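Local coordinates for probable glutathione reductase (Sinorhizobium meliloti, PDB 4DNA), which probably catalyses the NADPH-dependent reduction of glutathione disulfide to reduced glutathione, using one bound FAD per subunit, at residues A[203-208]-A[226-231]; A[230-235]-A[248-253]; A[364-369]-A[455-460]. All blocks are in the same frame, centred on the assembly; numbering follows the deposited sequence.

Interaction 1. Residues A[203-208]-A[226-231]; sequences KEILSR and IRILCE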
ATOM      1  N   LYS A 203     -25.033  16.282   8.786  1.00 79.50           N
ATOM      2  CA  LYS A 203     -24.911  15.619  10.079  1.00 79.18           C
ATOM      3  C   LYS A 203     -23.535  14.985  10.264  1.00 78.39           C
ATOM      4  O   LYS A 203     -22.985  15.013  11.358  1.00 82.10           O
ATOM      5  CB  LYS A 203     -25.998  14.563  10.248  1.00 78.80           C
ATOM      6  CG  LYS A 203     -27.354  15.094  10.670  1.00 79.80           C
ATOM      7  CD  LYS A 203     -28.457  14.147  10.196  1.00 80.83           C
ATOM      8  CE  LYS A 203     -29.623  14.042  11.170  1.00 80.69           C
ATOM      9  NZ  LYS A 203     -29.971  15.349  11.793  1.00 80.71           N
ATOM     10  N   GLU A 204     -22.981  14.405   9.207  1.00 75.87           N
ATOM     11  CA  GLU A 204     -21.647  13.804   9.300  1.00 76.19           C
ATOM     12  C   GLU A 204     -20.845  14.078   8.043  1.00 71.96           C
ATOM     13  O   GLU A 204     -21.411  14.140   6.954  1.00 73.13           O
ATOM     14  CB  GLU A 204     -21.753  12.299   9.539  1.00 75.15           C
ATOM     15  CG  GLU A 204     -22.776  11.934  10.611  1.00 78.40           C
ATOM     16  CD  GLU A 204     -22.800  10.464  10.990  1.00 75.05           C
ATOM     17  OE1 GLU A 204     -21.848   9.730  10.674  1.00 73.50           O
ATOM     18  OE2 GLU A 204     -23.785  10.053  11.628  1.00 75.30           O
ATOM     19  N   ILE A 205     -19.533  14.246   8.191  1.00 71.53           N
ATOM     20  CA  ILE A 205     -18.645  14.536   7.042  1.00 70.50           C
ATOM     21  C   ILE A 205     -18.595  13.368   6.060  1.00 68.92           C
ATOM     22  O   ILE A 205     -18.948  12.250   6.422  1.00 69.19           O
ATOM     23  CB  ILE A 205     -17.207  14.887   7.478  1.00 67.48           C
ATOM     24  CG1 ILE A 205     -16.614  13.766   8.328  1.00 69.46           C
ATOM     25  CG2 ILE A 205     -17.178  16.218   8.211  1.00 68.82           C
ATOM     26  CD1 ILE A 205     -15.134  13.924   8.593  1.00 69.68           C
ATOM     27  N   LEU A 206     -18.176  13.624   4.821  1.00 66.33           N
ATOM     28  CA  LEU A 206     -18.138  12.577   3.804  1.00 67.61           C
ATOM     29  C   LEU A 206     -19.376  11.682   3.890  1.00 68.22           C
ATOM     30  O   LEU A 206     -19.264  10.458   4.014  1.00 67.44           O
ATOM     31  CB  LEU A 206     -16.882  11.725   3.971  1.00 66.17           C
ATOM     32  CG  LEU A 206     -15.577  12.473   4.173  1.00 65.27           C
ATOM     33  CD1 LEU A 206     -14.464  11.489   4.477  1.00 63.65           C
ATOM     34  CD2 LEU A 206     -15.251  13.268   2.926  1.00 63.70           C
ATOM     35  N   SER A 207     -20.543  12.313   3.829  1.00 67.68           N
ATOM     36  CA  SER A 207     -21.848  11.668   3.977  1.00 69.61           C
ATOM     37  C   SER A 207     -22.145  10.494   3.026  1.00 69.98           C
ATOM     38  O   SER A 207     -23.049   9.693   3.302  1.00 72.73           O
ATOM     39  CB  SER A 207     -22.928  12.718   3.767  1.00 73.22           C
ATOM     40  OG  SER A 207     -22.770  13.294   2.480  1.00 73.23           O
ATOM     41  N   ARG A 208     -21.410  10.411   1.914  1.00 67.89           N
ATOM     42  CA  ARG A 208     -21.551   9.336   0.922  1.00 69.51           C
ATOM     43  C   ARG A 208     -20.753   8.096   1.303  1.00 67.00           C
ATOM     44  O   ARG A 208     -20.937   7.027   0.712  1.00 66.55           O
ATOM     45  CB  ARG A 208     -21.079   9.815  -0.455  1.00 69.96           C
ATOM     46  CG  ARG A 208     -21.995  10.810  -1.139  1.00 83.43           C
ATOM     47  CD  ARG A 208     -23.193  10.120  -1.770  1.00101.87           C
ATOM     48  NE  ARG A 208     -23.555  10.767  -3.031  1.00112.69           N
ATOM     49  CZ  ARG A 208     -24.367  10.248  -3.951  1.00115.81           C
ATOM     50  NH1 ARG A 208     -24.926   9.056  -3.770  1.00108.72           N
ATOM     51  NH2 ARG A 208     -24.622  10.928  -5.063  1.00118.60           N
ATOM     52  N   ILE A 226      -8.288  19.130  15.474  1.00 71.69           N
ATOM     53  CA  ILE A 226      -9.109  19.812  14.480  1.00 71.45           C
ATOM     54  C   ILE A 226     -10.524  19.995  15.029  1.00 70.61           C
ATOM     55  O   ILE A 226     -11.169  19.038  15.467  1.00 72.35           O
ATOM     56  CB  ILE A 226      -9.075  19.114  13.097  1.00 69.91           C
ATOM     57  CG1 ILE A 226      -7.616  18.974  12.624  1.00 68.88           C
ATOM     58  CG2 ILE A 226      -9.915  19.891  12.090  1.00 66.96           C
ATOM     59  CD1 ILE A 226      -7.413  18.273  11.295  1.00 66.18           C
ATOM     60  N   ARG A 227     -10.983  21.239  15.045  1.00 70.17           N
ATOM     61  CA  ARG A 227     -12.317  21.524  15.506  1.00 74.54           C
ATOM     62  C   ARG A 227     -13.265  21.226  14.357  1.00 72.47           C
ATOM     63  O   ARG A 227     -13.114  21.778  13.262  1.00 71.18           O
ATOM     64  CB  ARG A 227     -12.431  22.981  15.949  1.00 73.43           C
ATOM     65  CG  ARG A 227     -13.512  23.215  16.983  1.00 75.66           C
ATOM     66  CD  ARG A 227     -13.978  24.659  16.972  1.00 76.88           C
ATOM     67  NE  ARG A 227     -15.115  24.865  17.871  1.00 80.77           N
ATOM     68  CZ  ARG A 227     -15.667  26.050  18.149  1.00 83.32           C
ATOM     69  NH1 ARG A 227     -15.193  27.168  17.598  1.00 80.95           N
ATOM     70  NH2 ARG A 227     -16.705  26.119  18.982  1.00 84.51           N
ATOM     71  N   ILE A 228     -14.213  20.322  14.582  1.00 72.56           N
ATOM     72  CA  ILE A 228     -15.236  20.059  13.579  1.00 71.66           C
ATOM     73  C   ILE A 228     -16.570  20.516  14.122  1.00 72.08           C
ATOM     74  O   ILE A 228     -16.896  20.258  15.269  1.00 74.78           O
ATOM     75  CB  ILE A 228     -15.317  18.578  13.151  1.00 71.21           C
ATOM     76  CG1 ILE A 228     -13.924  18.028  12.831  1.00 70.12           C
ATOM     77  CG2 ILE A 228     -16.254  18.404  11.954  1.00 68.89           C
ATOM     78  CD1 ILE A 228     -13.923  16.533  12.584  1.00 68.15           C
ATOM     79  N   LEU A 229     -17.315  21.214  13.278  1.00 71.15           N
ATOM     80  CA  LEU A 229     -18.609  21.739  13.623  1.00 73.94           C
ATOM     81  C   LEU A 229     -19.650  21.230  12.632  1.00 75.86           C
ATOM     82  O   LEU A 229     -19.695  21.650  11.471  1.00 75.65           O
ATOM     83  CB  LEU A 229     -18.561  23.267  13.662  1.00 75.79           C
ATOM     84  CG  LEU A 229     -17.564  23.819  14.691  1.00 76.15           C
ATOM     85  CD1 LEU A 229     -17.440  25.333  14.631  1.00 75.02           C
ATOM     86  CD2 LEU A 229     -17.921  23.359  16.100  1.00 79.75           C
ATOM     87  N   CYS A 230     -20.476  20.305  13.103  1.00 76.84           N
ATOM     88  CA  CYS A 230     -21.510  19.699  12.286  1.00 76.72           C
ATOM     89  C   CYS A 230     -22.852  20.444  12.375  1.00 77.29           C
ATOM     90  O   CYS A 230     -23.062  21.258  13.277  1.00 77.63           O
ATOM     91  CB  CYS A 230     -21.649  18.216  12.654  1.00 77.29           C
ATOM     92  SG  CYS A 230     -20.539  17.152  11.698  1.00 86.94           S
ATOM     93  N   GLU A 231     -23.735  20.164  11.415  1.00 76.89           N
ATOM     94  CA  GLU A 231     -25.109  20.669  11.396  1.00 77.34           C
ATOM     95  C   GLU A 231     -25.150  22.178  11.525  1.00 79.06           C
ATOM     96  O   GLU A 231     -25.924  22.717  12.315  1.00 80.07           O
ATOM     97  CB  GLU A 231     -25.949  20.056  12.530  1.00 79.21           C
ATOM     98  CG  GLU A 231     -25.858  18.543  12.698  1.00 79.23           C
ATOM     99  CD  GLU A 231     -27.063  17.965  13.414  1.00 79.98           C
ATOM    100  OE1 GLU A 231     -28.011  18.723  13.694  1.00 81.65           O
ATOM    101  OE2 GLU A 231     -27.076  16.750  13.683  1.00 80.75           O
TER

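Interaction 2. Residues A[230-235]-A[248-253]; sequences CEDIIQ and TTMKHG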
ATOM      1  N   CYS A 230     -20.476  20.305  13.103  1.00 76.84           N
ATOM      2  CA  CYS A 230     -21.510  19.699  12.286  1.00 76.72           C
ATOM      3  C   CYS A 230     -22.852  20.444  12.375  1.00 77.29           C
ATOM      4  O   CYS A 230     -23.062  21.258  13.277  1.00 77.63           O
ATOM      5  CB  CYS A 230     -21.649  18.216  12.654  1.00 77.29           C
ATOM      6  SG  CYS A 230     -20.539  17.152  11.698  1.00 86.94           S
ATOM      7  N   GLU A 231     -23.735  20.164  11.415  1.00 76.89           N
ATOM      8  CA  GLU A 231     -25.109  20.669  11.396  1.00 77.34           C
ATOM      9  C   GLU A 231     -25.150  22.178  11.525  1.00 79.06           C
ATOM     10  O   GLU A 231     -25.924  22.717  12.315  1.00 80.07           O
ATOM     11  CB  GLU A 231     -25.949  20.056  12.530  1.00 79.21           C
ATOM     12  CG  GLU A 231     -25.858  18.543  12.698  1.00 79.23           C
ATOM     13  CD  GLU A 231     -27.063  17.965  13.414  1.00 79.98           C
ATOM     14  OE1 GLU A 231     -28.011  18.723  13.694  1.00 81.65           O
ATOM     15  OE2 GLU A 231     -27.076  16.750  13.683  1.00 80.75           O
ATOM     16  N   ASP A 232     -24.312  22.857  10.751  1.00 79.35           N
ATOM     17  CA  ASP A 232     -24.170  24.304  10.873  1.00 79.85           C
ATOM     18  C   ASP A 232     -23.687  24.932   9.580  1.00 79.83           C
ATOM     19  O   ASP A 232     -23.128  24.257   8.726  1.00 79.06           O
ATOM     20  CB  ASP A 232     -23.209  24.636  12.012  1.00 80.13           C
ATOM     21  CG  ASP A 232     -23.405  26.033  12.560  1.00 82.32           C
ATOM     22  OD1 ASP A 232     -24.349  26.746  12.143  1.00 83.18           O
ATOM     23  OD2 ASP A 232     -22.592  26.417  13.423  1.00 82.38           O
ATOM     24  N   ILE A 233     -23.890  26.242   9.473  1.00 81.12           N
ATOM     25  CA  ILE A 233     -23.743  26.990   8.234  1.00 80.57           C
ATOM     26  C   ILE A 233     -23.100  28.342   8.553  1.00 82.53           C
ATOM     27  O   ILE A 233     -23.227  28.837   9.680  1.00 84.19           O
ATOM     28  CB  ILE A 233     -25.147  27.163   7.580  1.00 82.91           C
ATOM     29  CG1 ILE A 233     -25.059  27.173   6.050  1.00 88.20           C
ATOM     30  CG2 ILE A 233     -25.914  28.366   8.132  1.00 86.82           C
ATOM     31  CD1 ILE A 233     -26.351  26.745   5.369  1.00 87.14           C
ATOM     32  N   ILE A 234     -22.415  28.942   7.582  1.00 80.55           N
ATOM     33  CA  ILE A 234     -21.951  30.336   7.737  1.00 81.61           C
ATOM     34  C   ILE A 234     -23.032  31.345   7.301  1.00 82.57           C
ATOM     35  O   ILE A 234     -23.449  31.334   6.139  1.00 82.10           O
ATOM     36  CB  ILE A 234     -20.618  30.591   6.993  1.00 80.22           C
ATOM     37  CG1 ILE A 234     -19.483  29.829   7.668  1.00 78.62           C
ATOM     38  CG2 ILE A 234     -20.275  32.076   6.969  1.00 81.52           C
ATOM     39  CD1 ILE A 234     -18.200  29.800   6.873  1.00 78.21           C
ATOM     40  N   GLN A 235     -23.491  32.188   8.241  1.00 84.10           N
ATOM     41  CA  GLN A 235     -24.486  33.251   7.971  1.00 86.20           C
ATOM     42  C   GLN A 235     -23.902  34.310   7.022  1.00 85.45           C
ATOM     43  O   GLN A 235     -24.539  34.696   6.033  1.00 85.26           O
ATOM     44  CB  GLN A 235     -24.966  33.968   9.259  1.00 88.87           C
ATOM     45  CG  GLN A 235     -25.295  33.114  10.478  1.00 89.34           C
ATOM     46  CD  GLN A 235     -26.720  32.593  10.500  1.00 92.34           C
ATOM     47  OE1 GLN A 235     -27.199  32.014   9.525  1.00 90.36           O
ATOM     48  NE2 GLN A 235     -27.398  32.776  11.628  1.00 93.31           N
ATOM     49  N   THR A 248     -19.745  34.499  10.651  1.00 84.62           N
ATOM     50  CA  THR A 248     -20.919  34.381  11.522  1.00 85.38           C
ATOM     51  C   THR A 248     -21.634  33.047  11.323  1.00 83.52           C
ATOM     52  O   THR A 248     -21.850  32.585  10.204  1.00 83.70           O
ATOM     53  CB  THR A 248     -21.882  35.576  11.335  1.00 87.86           C
ATOM     54  OG1 THR A 248     -21.134  36.793  11.446  1.00 89.63           O
ATOM     55  CG2 THR A 248     -23.002  35.585  12.381  1.00 87.02           C
ATOM     56  N   THR A 249     -21.996  32.439  12.439  1.00 84.56           N
ATOM     57  CA  THR A 249     -22.509  31.094  12.457  1.00 84.50           C
ATOM     58  C   THR A 249     -23.870  31.121  13.114  1.00 86.77           C
ATOM     59  O   THR A 249     -24.113  31.959  13.978  1.00 88.16           O
ATOM     60  CB  THR A 249     -21.543  30.222  13.265  1.00 84.14           C
ATOM     61  OG1 THR A 249     -20.334  30.048  12.515  1.00 81.25           O
ATOM     62  CG2 THR A 249     -22.130  28.890  13.552  1.00 84.24           C
HETATM   63  N   MSE A 250     -24.761  30.225  12.693  1.00 86.26           N
HETATM   64  CA  MSE A 250     -26.055  30.061  13.367  1.00 89.29           C
HETATM   65  C   MSE A 250     -25.808  29.641  14.789  1.00 88.54           C
HETATM   66  O   MSE A 250     -26.323  30.253  15.739  1.00 88.70           O
HETATM   67  CB  MSE A 250     -26.876  28.936  12.744  1.00 88.51           C
HETATM   68  CG  MSE A 250     -27.757  29.336  11.564  1.00 93.90           C
HETATM   69 SE   MSE A 250     -29.118  27.920  11.310  1.00119.76          SE
HETATM   70  CE  MSE A 250     -28.720  27.271   9.480  1.00 96.31           C
ATOM     71  N   LYS A 251     -24.974  28.613  14.935  1.00 87.01           N
ATOM     72  CA  LYS A 251     -24.858  27.873  16.183  1.00 86.66           C
ATOM     73  C   LYS A 251     -23.608  28.143  17.039  1.00 87.98           C
ATOM     74  O   LYS A 251     -23.687  28.119  18.264  1.00 90.07           O
ATOM     75  CB  LYS A 251     -25.022  26.383  15.902  1.00 85.70           C
ATOM     76  CG  LYS A 251     -26.336  26.057  15.204  1.00 86.57           C
ATOM     77  CD  LYS A 251     -26.662  24.576  15.258  1.00 84.11           C
ATOM     78  CE  LYS A 251     -27.954  24.291  14.511  1.00 83.29           C
ATOM     79  NZ  LYS A 251     -28.236  22.832  14.451  1.00 80.57           N
ATOM     80  N   HIS A 252     -22.467  28.410  16.416  1.00 86.54           N
ATOM     81  CA  HIS A 252     -21.234  28.574  17.188  1.00 86.71           C
ATOM     82  C   HIS A 252     -20.706  29.984  17.205  1.00 87.10           C
ATOM     83  O   HIS A 252     -19.490  30.190  17.231  1.00 85.90           O
ATOM     84  CB  HIS A 252     -20.171  27.597  16.701  1.00 84.45           C
ATOM     85  CG  HIS A 252     -20.651  26.155  16.610  1.00 85.65           C
ATOM     86  ND1 HIS A 252     -21.244  25.652  15.506  1.00 83.29           N
ATOM     87  CD2 HIS A 252     -20.595  25.110  17.534  1.00 84.71           C
ATOM     88  CE1 HIS A 252     -21.556  24.360  15.712  1.00 81.99           C
ATOM     89  NE2 HIS A 252     -21.158  24.029  16.952  1.00 83.05           N
ATOM     90  N   GLY A 253     -21.617  30.966  17.217  1.00 88.76           N
ATOM     91  CA  GLY A 253     -21.260  32.400  17.262  1.00 88.69           C
ATOM     92  C   GLY A 253     -20.375  32.851  16.104  1.00 88.46           C
ATOM     93  O   GLY A 253     -20.502  32.350  14.975  1.00 86.82           O
TER

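Interaction 3. Residues A[364-369]-A[455-460]; sequences KFQEIE and RVRNGE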
ATOM      1  N   LYS A 364     -29.995  -3.360   0.068  1.00 62.13           N
ATOM      2  CA  LYS A 364     -30.009  -4.048  -1.217  1.00 60.07           C
ATOM      3  C   LYS A 364     -30.136  -5.571  -1.123  1.00 61.64           C
ATOM      4  O   LYS A 364     -30.758  -6.202  -1.987  1.00 61.78           O
ATOM      5  CB  LYS A 364     -28.752  -3.667  -1.981  1.00 60.70           C
ATOM      6  CG  LYS A 364     -28.495  -4.416  -3.274  1.00 59.62           C
ATOM      7  CD  LYS A 364     -27.416  -3.708  -4.080  1.00 56.55           C
ATOM      8  CE  LYS A 364     -27.217  -4.400  -5.422  1.00 57.26           C
ATOM      9  NZ  LYS A 364     -26.250  -3.643  -6.250  1.00 57.50           N
ATOM     10  N   PHE A 365     -29.542  -6.153  -0.080  1.00 62.63           N
ATOM     11  CA  PHE A 365     -29.539  -7.600   0.132  1.00 62.39           C
ATOM     12  C   PHE A 365     -30.214  -7.968   1.451  1.00 64.59           C
ATOM     13  O   PHE A 365     -30.152  -7.198   2.400  1.00 64.78           O
ATOM     14  CB  PHE A 365     -28.109  -8.109   0.136  1.00 62.51           C
ATOM     15  CG  PHE A 365     -27.378  -7.864  -1.141  1.00 61.84           C
ATOM     16  CD1 PHE A 365     -27.786  -8.480  -2.326  1.00 63.05           C
ATOM     17  CD2 PHE A 365     -26.271  -7.034  -1.171  1.00 61.16           C
ATOM     18  CE1 PHE A 365     -27.112  -8.257  -3.519  1.00 61.39           C
ATOM     19  CE2 PHE A 365     -25.585  -6.819  -2.366  1.00 61.14           C
ATOM     20  CZ  PHE A 365     -26.008  -7.432  -3.537  1.00 60.34           C
ATOM     21  N   GLN A 366     -30.848  -9.140   1.505  1.00 64.94           N
ATOM     22  CA  GLN A 366     -31.627  -9.555   2.681  1.00 66.65           C
ATOM     23  C   GLN A 366     -30.729  -9.890   3.862  1.00 66.89           C
ATOM     24  O   GLN A 366     -31.098  -9.676   5.019  1.00 67.41           O
ATOM     25  CB  GLN A 366     -32.504 -10.771   2.342  1.00 67.79           C
ATOM     26  CG  GLN A 366     -33.258 -11.374   3.519  1.00 68.16           C
ATOM     27  CD  GLN A 366     -34.467 -12.214   3.116  1.00 69.62           C
ATOM     28  OE1 GLN A 366     -34.475 -12.887   2.082  1.00 70.89           O
ATOM     29  NE2 GLN A 366     -35.495 -12.183   3.945  1.00 69.19           N
ATOM     30  N   GLU A 367     -29.548 -10.410   3.543  1.00 66.03           N
ATOM     31  CA  GLU A 367     -28.628 -10.961   4.517  1.00 67.12           C
ATOM     32  C   GLU A 367     -27.217 -10.591   4.137  1.00 65.10           C
ATOM     33  O   GLU A 367     -26.752 -10.915   3.041  1.00 65.37           O
ATOM     34  CB  GLU A 367     -28.756 -12.473   4.525  1.00 68.14           C
ATOM     35  CG  GLU A 367     -29.248 -13.051   5.836  1.00 74.96           C
ATOM     36  CD  GLU A 367     -28.107 -13.519   6.731  1.00 77.22           C
ATOM     37  OE1 GLU A 367     -28.197 -14.638   7.283  1.00 80.12           O
ATOM     38  OE2 GLU A 367     -27.111 -12.776   6.878  1.00 73.26           O
ATOM     39  N   ILE A 368     -26.526  -9.887   5.019  1.00 64.18           N
ATOM     40  CA  ILE A 368     -25.133  -9.559   4.729  1.00 64.64           C
ATOM     41  C   ILE A 368     -24.236  -9.998   5.865  1.00 64.22           C
ATOM     42  O   ILE A 368     -24.696 -10.148   6.998  1.00 64.54           O
ATOM     43  CB  ILE A 368     -24.908  -8.065   4.414  1.00 62.68           C
ATOM     44  CG1 ILE A 368     -25.537  -7.192   5.490  1.00 62.71           C
ATOM     45  CG2 ILE A 368     -25.477  -7.723   3.049  1.00 62.18           C
ATOM     46  CD1 ILE A 368     -25.029  -5.772   5.458  1.00 61.80           C
ATOM     47  N   GLU A 369     -22.966 -10.228   5.553  1.00 62.67           N
ATOM     48  CA  GLU A 369     -21.975 -10.489   6.591  1.00 62.54           C
ATOM     49  C   GLU A 369     -20.939  -9.377   6.541  1.00 61.59           C
ATOM     50  O   GLU A 369     -20.520  -8.942   5.461  1.00 60.96           O
ATOM     51  CB  GLU A 369     -21.343 -11.876   6.433  1.00 62.57           C
ATOM     52  CG  GLU A 369     -22.356 -13.019   6.523  1.00 65.15           C
ATOM     53  CD  GLU A 369     -21.942 -14.319   5.823  1.00 65.60           C
ATOM     54  OE1 GLU A 369     -21.125 -14.300   4.875  1.00 63.12           O
ATOM     55  OE2 GLU A 369     -22.468 -15.382   6.219  1.00 67.25           O
ATOM     56  N   ARG A 455     -23.754  -9.839  11.686  1.00 65.93           N
ATOM     57  CA  ARG A 455     -24.627 -10.069  10.540  1.00 64.67           C
ATOM     58  C   ARG A 455     -25.760  -9.054  10.522  1.00 65.17           C
ATOM     59  O   ARG A 455     -26.162  -8.540  11.570  1.00 67.30           O
ATOM     60  CB  ARG A 455     -25.213 -11.480  10.598  1.00 67.00           C
ATOM     61  CG  ARG A 455     -24.318 -12.575  10.033  1.00 67.47           C
ATOM     62  CD  ARG A 455     -24.754 -13.957  10.502  1.00 70.56           C
ATOM     63  NE  ARG A 455     -23.975 -15.029   9.872  1.00 74.17           N
ATOM     64  CZ  ARG A 455     -23.150 -15.877  10.503  1.00 74.54           C
ATOM     65  NH1 ARG A 455     -22.970 -15.811  11.817  1.00 71.30           N
ATOM     66  NH2 ARG A 455     -22.497 -16.809   9.803  1.00 74.42           N
ATOM     67  N   VAL A 456     -26.269  -8.766   9.329  1.00 64.58           N
ATOM     68  CA  VAL A 456     -27.456  -7.929   9.169  1.00 64.96           C
ATOM     69  C   VAL A 456     -28.465  -8.697   8.314  1.00 65.60           C
ATOM     70  O   VAL A 456     -28.145  -9.177   7.226  1.00 65.52           O
ATOM     71  CB  VAL A 456     -27.145  -6.551   8.542  1.00 64.29           C
ATOM     72  CG1 VAL A 456     -28.392  -5.695   8.469  1.00 64.29           C
ATOM     73  CG2 VAL A 456     -26.070  -5.815   9.326  1.00 63.63           C
ATOM     74  N   ARG A 457     -29.678  -8.838   8.841  1.00 67.33           N
ATOM     75  CA  ARG A 457     -30.742  -9.572   8.170  1.00 68.29           C
ATOM     76  C   ARG A 457     -31.953  -8.667   8.100  1.00 68.43           C
ATOM     77  O   ARG A 457     -32.356  -8.083   9.112  1.00 68.29           O
ATOM     78  CB  ARG A 457     -31.065 -10.878   8.911  1.00 68.42           C
ATOM     79  CG  ARG A 457     -32.304 -11.601   8.403  1.00 71.77           C
ATOM     80  CD  ARG A 457     -32.357 -13.077   8.801  1.00 76.29           C
ATOM     81  NE  ARG A 457     -31.733 -13.917   7.773  1.00 79.50           N
ATOM     82  CZ  ARG A 457     -32.350 -14.409   6.689  1.00 78.92           C
ATOM     83  NH1 ARG A 457     -33.644 -14.175   6.467  1.00 75.80           N
ATOM     84  NH2 ARG A 457     -31.661 -15.145   5.820  1.00 77.81           N
ATOM     85  N   ASN A 458     -32.515  -8.550   6.898  1.00 68.74           N
ATOM     86  CA  ASN A 458     -33.683  -7.706   6.635  1.00 67.42           C
ATOM     87  C   ASN A 458     -33.463  -6.257   7.039  1.00 67.35           C
ATOM     88  O   ASN A 458     -34.384  -5.564   7.461  1.00 67.83           O
ATOM     89  CB  ASN A 458     -34.937  -8.291   7.283  1.00 69.01           C
ATOM     90  CG  ASN A 458     -35.366  -9.610   6.653  1.00 68.83           C
ATOM     91  OD1 ASN A 458     -35.830 -10.522   7.348  1.00 69.28           O
ATOM     92  ND2 ASN A 458     -35.231  -9.712   5.330  1.00 68.82           N
ATOM     93  N   GLY A 459     -32.218  -5.810   6.902  1.00 67.09           N
ATOM     94  CA  GLY A 459     -31.842  -4.430   7.189  1.00 65.96           C
ATOM     95  C   GLY A 459     -31.525  -4.143   8.648  1.00 66.07           C
ATOM     96  O   GLY A 459     -31.169  -3.012   8.996  1.00 65.23           O
ATOM     97  N   GLU A 460     -31.647  -5.152   9.508  1.00 67.06           N
ATOM     98  CA  GLU A 460     -31.337  -4.963  10.922  1.00 67.16           C
ATOM     99  C   GLU A 460     -30.303  -5.935  11.467  1.00 67.49           C
ATOM    100  O   GLU A 460     -30.329  -7.125  11.164  1.00 67.54           O
ATOM    101  CB  GLU A 460     -32.603  -4.994  11.747  1.00 67.90           C
ATOM    102  CG  GLU A 460     -33.537  -3.887  11.348  1.00 68.62           C
ATOM    103  CD  GLU A 460     -34.782  -3.898  12.173  1.00 73.82           C
ATOM    104  OE1 GLU A 460     -34.943  -2.976  13.003  1.00 78.39           O
ATOM    105  OE2 GLU A 460     -35.584  -4.838  12.011  1.00 75.23           O
TER

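Interaction 1. Residues A[203-208]-A[226-231]
Lys203 and Glu231 meet at the outer end of this contact, their chains crossing at a slant. The carboxylate oxygen Glu231 OE2 lies 3.4 Å from the aliphatic carbon Lys203 CG and 3.7 Å from the amine Lys203 NZ, so one oxygen touches the lysine both near its base and at its end. In each residue CG stands beside the backbone N and opposite the carbonyl carbon. Glu231 then runs out straight, whereas the CB of Lys203 leaves its backbone away from the other segment and the chain bends at its third and fourth torsions (chi4 39°), which brings the amine back. The resulting salt bridge is long. The backbones are closest here too, with Lys203 CA 5.2 Å from Glu231 CA.

Deeper in, Cys230 points its CB toward the loop, and its SG sits 3.3 Å from Lys203 O and 4.3 Å from Glu204 CA. The carboxylate of Glu204 serves another element, forming salt bridges with Arg214 and Arg215 of helix 211-223. At the buried end Ile205 and Ile228 approach through their CG2 methyls, 4.4 Å apart, while Val183 packs on Ile205, and His218 and Met221 of helix 211-223 touch Ile228.

The contact belongs to a beta-alpha-beta crossover of the Rossmann-type sheet: the loop leaving strand 195-199 leads into helix 211-223, which returns to the edge strand 227-229. A backbone hydrogen bond also joins Glu231 to Gly202. The chemistry is graded, from aliphatic packing at the buried end, through a sulfur beside a backbone carbonyl, to a charged pair. That pair is long and lies at the surface, so its attraction is probably weak and partly screened by solvent.

Interaction 2. Residues A[230-235]-A[248-253]
Asp232 reaches across to the turn 250-252 with both carboxylate oxygens. Its CG lies opposite the backbone N (chi1 -158°), which brings the carboxylate to residues 249-252. Asp232 OD1 takes a weak bond from Lys251 N at 3.4 Å. OD2 is placed to accept a bond from His252 ND1, at the ring edge and in its plane, but it is too close to Thr249 in the model, so its position and this bond are less sure. Lys251 stretches out fully to bring NZ 3.1 Å from Glu231 O, in the carbonyl plane. Further along, Gln235 N bonds to Thr248 O at 2.6 Å, Ile233 CG2 packs on CE of Met250 (selenomethionine), and Gln235 crosses Met250 at roughly a right angle.

Asp232 OD1 also accepts a bond from Ile233 N (2.8 Å), which comes from above the carboxylate plane. Replacing Asp232 by an alanine would probably leave His252 ND1 and Lys251 N without their acceptor and the imidazole freer to turn.

Ile234 and Thr249 form an antiparallel non-hydrogen-bonded pair in the hairpin of strands 234-239 and 245-249. From it Ile234 packs on Leu174 and Ala176, joining the hairpin to strand 172-176 of the parallel sheet.

Interaction 3. Residues A[364-369]-A[455-460]
Ile368 and Val456 form the hydrogen-bonded pair of an antiparallel ladder, in which strands 367-369 and 455-457 run at 171° to each other. Ile368 N donates to Val456 O at 2.8 Å and Val456 N to Ile368 O at 3.1 Å. Beyond the strand end Asn458 N adds a bond to Gln366 O at 2.6 Å, where the type I' turn from Arg457 to Glu460 begins. CA-H...O contacts fill in between these bonds, such as that of Glu367 CA with Val456 O.

Apolar packing occupies the face bearing Ile368 and Val456, whose side chains lie alongside and point the same way. A chi1 of 51° places Ile368 CG1 between backbone N and carbonyl carbon, 3.5 Å from Val456 CB. Ala361 and Ala362 of helix 358-364 cover this face.

Charged pairs line the other face. Glu367 OE1 comes to the edge of the Arg457 guanidinium, in its plane, at a long 3.6 Å from Arg457 NE; the carboxylate itself stands almost upright to that plane, at 81°. Glu369 runs alongside Arg455, and Glu369 OE2 makes a long salt bridge to Arg455 NH2 (3.9 Å), while its OE1 forms a salt bridge with Arg400.

Within the dimerisation-domain sheet, the backbone ladder sets the register, with the isoleucine-valine packing on one face, and the loosely coupled glutamate-arginine pairs probably add mainly electrostatic complementarity.

In the fold
Interactions 1 and 2 are neighbours along the chain and in space: they share Cys230 and Glu231, their centres are about 13 Å apart, and Leu229 CD2 packs against His252 NE2 at 3.4 Å. The shared residues link strand 227-229, in the parallel sheet of the predicted NAD(P)-binding region, to the hairpin strand 234-239. Interaction 1 comes closest to annotated binding residues: the Ile205 side chain is about 4 Å from that of Val183, in the predicted nucleotide-binding segment, and about 9 Å from that of the FAD-binding Tyr180. Interaction 3 stands apart, its centre about 27 Å from that of interaction 1 and about 37 Å from that of interaction 2, away from the known and predicted sites.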